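Local coordinates for putative cytoplasmic protein (Salmonella enterica subsp. enterica serovar Typhimurium, PDB 4J32) that probably cleaves peptide bonds in the stem peptides of peptidoglycan as Tae4, a papain-like NlpC/P60 amidase effector of the type VI secretion system that the immunity protein Tai4 inhibits, at residues A[27-32]-A[61-66]; A[107-112]-A[117-122]. All blocks are in the same frame, centred on the assembly; numbering follows the deposited sequence.

Interaction 1: residues A[27-32]-A[61-66]; sequences RKVNHS and MSYVLN
Where helix 19-28 ends and the chain turns toward helix 33-40, Val29 meets the aromatic ring of Tyr63 on helix 57-67, in the helical half of this papain-like fold. The contact is a CH-pi interaction: Val29 CG1 sits 3.6 Å from the centroid of the Tyr63 ring and only 11° off its normal, so the methyl lies almost squarely over the middle of one face. The second methyl, Val29 CG2, leans on the same ring nearer its root, 3.8 Å from Tyr63 CD2. Tyr63 reaches the valine because its CG stands anti to the backbone N (chi1 -177°), which throws the ring off the helix toward the turn. The farther end of the ring runs beside Lys28, whose CB comes in at a slant, 3.6 Å from Tyr63 OH. From there the lysine chain bends twice, at chi2 and chi3, and carries its ammonium group away from the tyrosine; NZ donates instead to a bound 2-ethoxyethanol, probably from the crystallisation liquor. The turn itself holds its shape with a hydrogen bond from Asn30 N to Arg27 O (3.1 Å), and Asn30 is the centre of an inverse gamma turn. Arg60, on the helix that carries Tyr63, adds polar ties by hydrogen-bonding the carbonyls of Val29 and His31. Ala25 of helix 19-28 and Tyr89 of strand 88-90 also touch the tyrosine side chain. Between the two segments, then, the chemistry is dispersion and CH-pi attraction: a buried valine covers one face of the ring, while the phenol oxygen meets the aliphatic base of an exposed lysine, whose charged end is turned elsewhere.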
loop_
_atom_site.group_PDB
_atom_site.type_symbol
_atom_site.label_atom_id
_atom_site.label_comp_id
_atom_site.label_asym_id
_atom_site.label_seq_id
_atom_site.Cartn_x
_atom_site.Cartn_y
_atom_site.Cartn_z
ATOM N N ARG A 27 -35.951 2.784 2.039
ATOM C CA ARG A 27 -35.655 3.802 3.026
ATOM C C ARG A 27 -35.042 3.237 4.309
ATOM O O ARG A 27 -34.149 3.862 4.890
ATOM C CB ARG A 27 -36.918 4.616 3.344
ATOM C CG ARG A 27 -36.681 5.800 4.270
ATOM C CD ARG A 27 -37.975 6.541 4.569
ATOM N NE ARG A 27 -38.522 7.194 3.390
ATOM C CZ ARG A 27 -39.689 6.882 2.829
ATOM N NH1 ARG A 27 -40.457 5.926 3.357
ATOM N NH2 ARG A 27 -40.107 7.563 1.779
ATOM N N LYS A 28 -35.490 2.052 4.735
ATOM C CA LYS A 28 -34.995 1.450 5.986
ATOM C C LYS A 28 -33.491 1.194 5.931
ATOM O O LYS A 28 -32.832 1.126 6.967
ATOM C CB LYS A 28 -35.703 0.131 6.312
ATOM C CG LYS A 28 -37.254 0.171 6.294
ATOM C CD LYS A 28 -37.883 1.356 7.012
ATOM C CE LYS A 28 -37.799 1.260 8.520
ATOM N NZ LYS A 28 -38.618 2.366 9.152
ATOM N N VAL A 29 -32.976 1.029 4.719
ATOM C CA VAL A 29 -31.544 0.758 4.526
ATOM C C VAL A 29 -30.810 1.839 3.733
ATOM O O VAL A 29 -29.690 1.606 3.271
ATOM C CB VAL A 29 -31.305 -0.667 3.908
ATOM C CG1 VAL A 29 -31.707 -1.756 4.906
ATOM C CG2 VAL A 29 -32.061 -0.841 2.561
ATOM N N ASN A 30 -31.438 3.008 3.568
ATOM C CA ASN A 30 -30.822 4.124 2.861
ATOM C C ASN A 30 -29.881 4.898 3.789
ATOM O O ASN A 30 -30.038 6.101 4.053
ATOM C CB ASN A 30 -31.884 5.020 2.185
ATOM C CG ASN A 30 -31.268 6.013 1.220
ATOM O OD1 ASN A 30 -30.284 5.702 0.540
ATOM N ND2 ASN A 30 -31.810 7.230 1.191
ATOM N N HIS A 31 -28.904 4.168 4.320
ATOM C CA HIS A 31 -27.945 4.716 5.272
ATOM C C HIS A 31 -26.546 4.279 4.880
ATOM O O HIS A 31 -26.380 3.594 3.866
ATOM C CB HIS A 31 -28.268 4.224 6.688
ATOM C CG HIS A 31 -29.656 4.567 7.112
ATOM N ND1 HIS A 31 -30.014 5.844 7.486
ATOM C CD2 HIS A 31 -30.790 3.827 7.146
ATOM C CE1 HIS A 31 -31.304 5.866 7.782
ATOM N NE2 HIS A 31 -31.798 4.656 7.577
ATOM N N SER A 32 -25.553 4.690 5.680
ATOM C CA SER A 32 -24.161 4.269 5.454
ATOM C C SER A 32 -24.087 2.747 5.425
ATOM O O SER A 32 -24.893 2.077 6.066
ATOM C CB SER A 32 -23.229 4.824 6.532
ATOM O OG SER A 32 -23.400 4.164 7.788
ATOM N N MET A 61 -30.880 -3.366 -2.480
ATOM C CA MET A 61 -31.824 -3.977 -3.420
ATOM C C MET A 61 -32.266 -5.368 -2.940
ATOM O O MET A 61 -33.438 -5.739 -3.055
ATOM C CB MET A 61 -31.221 -4.015 -4.825
ATOM C CG MET A 61 -31.255 -2.653 -5.541
ATOM S SD MET A 61 -32.906 -1.921 -5.628
ATOM C CE MET A 61 -33.795 -3.186 -6.557
ATOM N N SER A 62 -31.327 -6.130 -2.376
ATOM C CA SER A 62 -31.682 -7.424 -1.786
ATOM C C SER A 62 -32.692 -7.264 -0.637
ATOM O O SER A 62 -33.666 -8.018 -0.529
ATOM C CB SER A 62 -30.426 -8.150 -1.285
ATOM O OG SER A 62 -29.570 -8.467 -2.374
ATOM N N TYR A 63 -32.442 -6.285 0.224
ATOM C CA TYR A 63 -33.369 -5.986 1.312
ATOM C C TYR A 63 -34.781 -5.697 0.761
ATOM O O TYR A 63 -35.764 -6.247 1.259
ATOM C CB TYR A 63 -32.837 -4.812 2.143
ATOM C CG TYR A 63 -33.695 -4.452 3.344
ATOM C CD1 TYR A 63 -33.437 -5.017 4.595
ATOM C CD2 TYR A 63 -34.735 -3.518 3.232
ATOM C CE1 TYR A 63 -34.206 -4.671 5.706
ATOM C CE2 TYR A 63 -35.523 -3.166 4.341
ATOM C CZ TYR A 63 -35.254 -3.749 5.567
ATOM O OH TYR A 63 -35.992 -3.416 6.688
ATOM N N VAL A 64 -34.873 -4.853 -0.266
ATOM C CA VAL A 64 -36.159 -4.551 -0.922
ATOM C C VAL A 64 -36.883 -5.830 -1.356
ATOM O O VAL A 64 -38.068 -6.034 -1.059
ATOM C CB VAL A 64 -35.944 -3.606 -2.147
ATOM C CG1 VAL A 64 -37.215 -3.542 -3.057
ATOM C CG2 VAL A 64 -35.496 -2.209 -1.680
ATOM N N LEU A 65 -36.175 -6.694 -2.069
ATOM C CA LEU A 65 -36.795 -7.934 -2.559
ATOM C C LEU A 65 -37.232 -8.834 -1.391
ATOM O O LEU A 65 -38.361 -9.362 -1.365
ATOM C CB LEU A 65 -35.824 -8.677 -3.483
ATOM C CG LEU A 65 -35.462 -7.886 -4.761
ATOM C CD1 LEU A 65 -34.232 -8.502 -5.408
ATOM C CD2 LEU A 65 -36.643 -7.865 -5.733
ATOM N N ASN A 66 -36.351 -8.989 -0.416
ATOM C CA ASN A 66 -36.669 -9.815 0.755
ATOM C C ASN A 66 -37.839 -9.262 1.527
ATOM O O ASN A 66 -38.675 -10.026 2.002
ATOM C CB ASN A 66 -35.451 -9.992 1.666
ATOM C CG ASN A 66 -34.402 -10.885 1.042
ATOM O OD1 ASN A 66 -34.732 -11.817 0.317
ATOM N ND2 ASN A 66 -33.134 -10.594 1.302
#

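Interaction 2: residues A[107-112]-A[117-122]; sequences PDLIVN and SDFIGK
Asp118 and Phe119 close over edge strand 109-112 of the four-stranded antiparallel sheet, in the loop that leads from this strand to strand 124-131. Asp118 comes first, in a short 3-10 turn: its OD2 stands 3.4 Å from Val111 CG1, a van der Waals touch with a methyl; the same oxygen accepts a hydrogen bond from Lys115 N. The backbone of the same residue also takes part, with Asp118 O 3.7 Å from Leu109 CD1. Phe119 then supplies the buried part of the contact. Having CG anti to its carbonyl carbon (chi1 -64°), it brings the ring to the two strand residues whose side chains face the loop. Leu109 CD1 approaches Phe119 CD1 to 3.7 Å, and Val111 CG2 meets the far end of the ring at CZ, 3.6 Å away; both methyls come in obliquely. The backbone Phe119 O accepts a hydrogen bond from Trp143 NE1. A type II beta turn runs from Phe119 to Lys122 and returns the chain toward the sheet; at the positive phi of Gly121 (89°) a side chain would press on the carbonyl O of Ile120, which suits glycine here. Lys122, extended beyond CG, runs past Leu109 toward the start of the strand, where Asp108 and Leu109 form a classic beta bulge opposite Leu170. There one water bridges the two segments, accepting from Lys122 NZ at 2.6 Å and donating to Asp108 O at 2.8 Å.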
loop_
_atom_site.group_PDB
_atom_site.type_symbol
_atom_site.label_atom_id
_atom_site.label_comp_id
_atom_site.label_asym_id
_atom_site.label_seq_id
_atom_site.Cartn_x
_atom_site.Cartn_y
_atom_site.Cartn_z
ATOM N N PRO A 107 -38.077 -6.024 -19.446
ATOM C CA PRO A 107 -38.009 -4.626 -19.000
ATOM C C PRO A 107 -39.051 -3.792 -19.711
ATOM O O PRO A 107 -39.478 -4.118 -20.835
ATOM C CB PRO A 107 -36.615 -4.167 -19.448
ATOM C CG PRO A 107 -35.850 -5.411 -19.765
ATOM C CD PRO A 107 -36.853 -6.444 -20.156
ATOM N N ASP A 108 -39.475 -2.726 -19.063
ATOM C CA ASP A 108 -40.491 -1.865 -19.643
ATOM C C ASP A 108 -39.932 -0.728 -20.476
ATOM O O ASP A 108 -40.606 -0.238 -21.375
ATOM C CB ASP A 108 -41.381 -1.341 -18.530
ATOM C CG ASP A 108 -42.143 -2.460 -17.868
ATOM O OD1 ASP A 108 -41.819 -2.791 -16.714
ATOM O OD2 ASP A 108 -43.001 -3.069 -18.550
ATOM N N LEU A 109 -38.717 -0.302 -20.143
ATOM C CA LEU A 109 -37.983 0.734 -20.893
ATOM C C LEU A 109 -36.520 0.337 -20.933
ATOM O O LEU A 109 -35.936 -0.044 -19.897
ATOM C CB LEU A 109 -38.048 2.082 -20.161
ATOM C CG LEU A 109 -38.809 3.325 -20.582
ATOM C CD1 LEU A 109 -38.477 4.471 -19.629
ATOM C CD2 LEU A 109 -38.498 3.700 -22.054
ATOM N N ILE A 110 -35.932 0.408 -22.125
ATOM C CA ILE A 110 -34.485 0.301 -22.310
ATOM C C ILE A 110 -34.050 1.525 -23.108
ATOM O O ILE A 110 -34.581 1.776 -24.192
ATOM C CB ILE A 110 -34.060 -0.992 -23.047
ATOM C CG1 ILE A 110 -34.623 -2.248 -22.337
ATOM C CG2 ILE A 110 -32.521 -1.064 -23.165
ATOM C CD1 ILE A 110 -34.412 -3.557 -23.151
ATOM N N VAL A 111 -33.084 2.279 -22.569
ATOM C CA VAL A 111 -32.676 3.556 -23.183
ATOM C C VAL A 111 -31.158 3.599 -23.373
ATOM O O VAL A 111 -30.411 3.502 -22.409
ATOM C CB VAL A 111 -33.137 4.795 -22.307
ATOM C CG1 VAL A 111 -32.867 6.123 -23.023
ATOM C CG2 VAL A 111 -34.599 4.685 -21.889
ATOM N N ASN A 112 -30.714 3.725 -24.625
ATOM C CA ASN A 112 -29.292 3.915 -24.938
ATOM C C ASN A 112 -28.899 5.337 -24.565
ATOM O O ASN A 112 -29.675 6.285 -24.803
ATOM C CB ASN A 112 -29.069 3.710 -26.454
ATOM C CG ASN A 112 -27.616 3.474 -26.802
ATOM O OD1 ASN A 112 -26.843 2.968 -25.982
ATOM N ND2 ASN A 112 -27.241 3.825 -28.012
ATOM N N SER A 117 -34.171 12.490 -17.547
ATOM C CA SER A 117 -35.400 12.959 -18.186
ATOM C C SER A 117 -36.121 11.860 -18.998
ATOM O O SER A 117 -37.344 11.903 -19.143
ATOM C CB SER A 117 -35.137 14.211 -19.018
ATOM O OG SER A 117 -34.377 13.938 -20.182
ATOM N N ASP A 118 -35.363 10.867 -19.477
ATOM C CA ASP A 118 -35.915 9.741 -20.262
ATOM C C ASP A 118 -36.834 8.843 -19.423
ATOM O O ASP A 118 -37.632 8.074 -19.966
ATOM C CB ASP A 118 -34.788 8.884 -20.842
ATOM C CG ASP A 118 -33.947 9.628 -21.865
ATOM O OD1 ASP A 118 -34.485 10.453 -22.637
ATOM O OD2 ASP A 118 -32.737 9.361 -21.915
ATOM N N PHE A 119 -36.723 8.944 -18.101
ATOM C CA PHE A 119 -37.446 8.043 -17.205
ATOM C C PHE A 119 -38.571 8.729 -16.466
ATOM O O PHE A 119 -39.244 8.120 -15.629
ATOM C CB PHE A 119 -36.472 7.334 -16.246
ATOM C CG PHE A 119 -35.507 6.441 -16.950
ATOM C CD1 PHE A 119 -35.820 5.102 -17.193
ATOM C CD2 PHE A 119 -34.298 6.953 -17.430
ATOM C CE1 PHE A 119 -34.923 4.280 -17.881
ATOM C CE2 PHE A 119 -33.400 6.143 -18.130
ATOM C CZ PHE A 119 -33.716 4.802 -18.358
ATOM N N ILE A 120 -38.794 9.999 -16.794
ATOM C CA ILE A 120 -39.848 10.780 -16.141
ATOM C C ILE A 120 -41.217 10.109 -16.307
ATOM O O ILE A 120 -41.527 9.575 -17.371
ATOM C CB ILE A 120 -39.847 12.247 -16.653
ATOM C CG1 ILE A 120 -38.671 13.021 -16.041
ATOM C CG2 ILE A 120 -41.165 12.968 -16.336
ATOM C CD1 ILE A 120 -38.485 14.448 -16.663
ATOM N N GLY A 121 -42.014 10.086 -15.239
ATOM C CA GLY A 121 -43.394 9.631 -15.355
ATOM C C GLY A 121 -43.626 8.145 -15.157
ATOM O O GLY A 121 -44.779 7.684 -15.170
ATOM N N LYS A 122 -42.544 7.386 -14.997
ATOM C CA LYS A 122 -42.647 5.959 -14.746
ATOM C C LYS A 122 -41.827 5.636 -13.518
ATOM O O LYS A 122 -40.849 6.327 -13.225
ATOM C CB LYS A 122 -42.144 5.151 -15.938
ATOM C CG LYS A 122 -43.096 5.292 -17.143
ATOM C CD LYS A 122 -42.592 4.588 -18.360
ATOM C CE LYS A 122 -43.664 4.683 -19.443
ATOM N NZ LYS A 122 -43.213 4.034 -20.685
HETATM O O HOH W 1 -42.504 1.529 -20.409
#

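The two contacts lie on opposite sides of the chain's centre, with their own centres 23 Å apart and nearest atoms about 13 Å apart, and they do not touch. Along the chain the segments of interaction 1 both come before those of interaction 2: the first joins the end of helix 19-28 to helix 57-67, while the second packs a loop against edge strand 109-112. Helix 93-103 comes between them in sequence and lies against the side chains of Met61, Ser62 and Leu65. The two contacts sample the two halves expected of a papain-like hydrolase, a helical part and an antiparallel sheet, each contact centred on one aromatic ring.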